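Long-range contact in putative TetR-family transcriptional regulator (Rhodococcus sp., PDB 2G3B), which probably binds operator DNA through an N-terminal helix-turn-helix domain and acts as a transcriptional repressor of the TetR family: residues A[87-92]-A[175-180]. Residues are numbered along the deposited sequence; the frame is centred on the assembly and turned at random.
Sequences EIQDRP and DARSHL
In the all-helical C-terminal domain of this TetR-family protein, the loop joining helix 76-86 to helix 92-110 is fastened to the first turns of the last helix, 173-188, chiefly by Ile88 and Arg177. Ile88 sends its two branches to neighbouring turns of that helix. Ile88 CG2 meets Ala176 CB at 4.0 Å; with chi1 at -58° CG1 lies beside the backbone N, which leaves CG2 opposite it. On the longer arm Ile88 CD1 comes 4.1 Å from Leu180 CD1. A branched aliphatic chain suits this buried place, where Ser163 and Trp166 of helix 148-167 also touch it, and the small Ala176 probably helps the loop to come close.

Arg177 lies at the margin of this apolar patch. Its chain bends at chi3 (60°), laying Arg177 CD 3.3 Å from Ile88 O. Arg177 NH1 donates to Ile88 O at 3.0 Å, nearly straight (162° at the hydrogen); the oxygen lies at the guanidinium edge, in its plane. A loop carbonyl is thus satisfied by a long, flexible donor from the helix. Arg177 NH1 also passes 3.7 Å from Gln89 CG.

Beyond CG the Gln89 chain runs extended, and its amide oxygen is gripped side-on by Arg91, which also forms a salt bridge with Glu68. Arg91 NE approaches Gln89 OE1 from above the carbonyl plane, whereas Arg91 NH2 reaches Gln89 OE1 in that plane, on a lone pair, at 2.9 Å.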
# COMPACT_ATOMS: atom_id res chain seq x y z
N GLU A 87 -2.68 -10.22 -9.90
CA GLU A 87 -1.72 -9.31 -9.22
C GLU A 87 -0.93 -9.95 -8.08
O GLU A 87 0.16 -9.47 -7.66
CB GLU A 87 -2.52 -8.12 -8.63
CG GLU A 87 -3.34 -7.31 -9.63
CD GLU A 87 -2.44 -6.53 -10.63
OE1 GLU A 87 -1.27 -6.27 -10.32
OE2 GLU A 87 -2.93 -6.19 -11.71
N ILE A 88 -1.49 -11.02 -7.54
CA ILE A 88 -0.93 -11.69 -6.37
C ILE A 88 -0.83 -13.18 -6.63
O ILE A 88 -1.80 -13.90 -6.52
CB ILE A 88 -1.66 -11.34 -5.03
CG1 ILE A 88 -1.61 -9.83 -4.77
CG2 ILE A 88 -1.06 -12.18 -3.84
CD1 ILE A 88 -2.52 -9.37 -3.61
N GLN A 89 0.40 -13.61 -6.97
CA GLN A 89 0.72 -14.98 -7.42
C GLN A 89 2.14 -15.26 -7.05
O GLN A 89 2.97 -14.35 -7.09
CB GLN A 89 0.62 -15.17 -8.97
CG GLN A 89 -0.65 -14.70 -9.61
CD GLN A 89 -0.75 -15.14 -11.08
OE1 GLN A 89 -0.67 -16.33 -11.39
NE2 GLN A 89 -0.90 -14.18 -11.98
N ASP A 90 2.41 -16.50 -6.66
CA ASP A 90 3.77 -16.97 -6.37
C ASP A 90 4.45 -17.36 -7.68
O ASP A 90 4.68 -18.56 -7.95
CB ASP A 90 3.72 -18.23 -5.49
CG ASP A 90 3.18 -17.97 -4.09
OD1 ASP A 90 3.34 -16.84 -3.59
OD2 ASP A 90 2.56 -18.91 -3.49
N ARG A 91 4.66 -16.36 -8.53
CA ARG A 91 5.42 -16.49 -9.79
C ARG A 91 6.47 -15.40 -9.80
O ARG A 91 6.21 -14.29 -9.37
CB ARG A 91 4.57 -16.30 -11.03
CG ARG A 91 3.42 -17.28 -11.12
CD ARG A 91 3.11 -17.51 -12.58
NE ARG A 91 1.71 -17.27 -12.85
CZ ARG A 91 1.18 -17.21 -14.06
NH1 ARG A 91 1.95 -17.38 -15.15
NH2 ARG A 91 -0.12 -17.00 -14.19
N PRO A 92 7.71 -15.73 -10.22
CA PRO A 92 8.82 -14.80 -10.04
C PRO A 92 8.58 -13.41 -10.60
O PRO A 92 8.88 -12.43 -9.90
CB PRO A 92 10.04 -15.51 -10.73
CG PRO A 92 9.61 -16.96 -10.82
CD PRO A 92 8.10 -17.01 -10.81
N ASP A 175 -4.22 -16.60 1.29
CA ASP A 175 -5.14 -15.75 2.05
C ASP A 175 -5.48 -14.50 1.24
O ASP A 175 -6.63 -14.11 1.12
CB ASP A 175 -4.54 -15.32 3.41
CG ASP A 175 -4.91 -16.27 4.53
OD1 ASP A 175 -5.37 -17.42 4.23
OD2 ASP A 175 -4.74 -15.87 5.70
N ALA A 176 -4.45 -13.85 0.73
CA ALA A 176 -4.62 -12.62 -0.07
C ALA A 176 -5.54 -12.83 -1.31
O ALA A 176 -6.41 -12.01 -1.60
CB ALA A 176 -3.20 -12.04 -0.46
N ARG A 177 -5.35 -13.95 -2.02
CA ARG A 177 -6.22 -14.30 -3.15
C ARG A 177 -7.66 -14.54 -2.73
O ARG A 177 -8.59 -14.08 -3.40
CB ARG A 177 -5.62 -15.51 -3.91
CG ARG A 177 -4.31 -15.08 -4.60
CD ARG A 177 -3.46 -16.33 -5.14
NE ARG A 177 -4.26 -17.11 -6.12
CZ ARG A 177 -4.37 -16.77 -7.41
NH1 ARG A 177 -3.79 -15.66 -7.88
NH2 ARG A 177 -5.05 -17.54 -8.22
N SER A 178 -7.84 -15.25 -1.61
CA SER A 178 -9.16 -15.59 -1.13
C SER A 178 -9.83 -14.29 -0.76
O SER A 178 -11.02 -14.14 -1.01
CB SER A 178 -9.12 -16.43 0.13
OG SER A 178 -10.47 -16.81 0.48
N HIS A 179 -9.09 -13.33 -0.15
CA HIS A 179 -9.80 -12.08 0.30
C HIS A 179 -10.24 -11.24 -0.89
O HIS A 179 -11.32 -10.60 -0.88
CB HIS A 179 -8.89 -11.20 1.17
CG HIS A 179 -8.41 -11.84 2.45
ND1 HIS A 179 -9.06 -12.88 3.06
CD2 HIS A 179 -7.32 -11.57 3.22
CE1 HIS A 179 -8.40 -13.26 4.13
NE2 HIS A 179 -7.37 -12.44 4.28
N LEU A 180 -9.41 -11.22 -1.94
CA LEU A 180 -9.79 -10.52 -3.17
C LEU A 180 -11.03 -11.14 -3.79
O LEU A 180 -11.92 -10.44 -4.28
CB LEU A 180 -8.66 -10.53 -4.22
CG LEU A 180 -7.53 -9.52 -3.96
CD1 LEU A 180 -6.37 -9.83 -4.91
CD2 LEU A 180 -8.00 -8.11 -4.20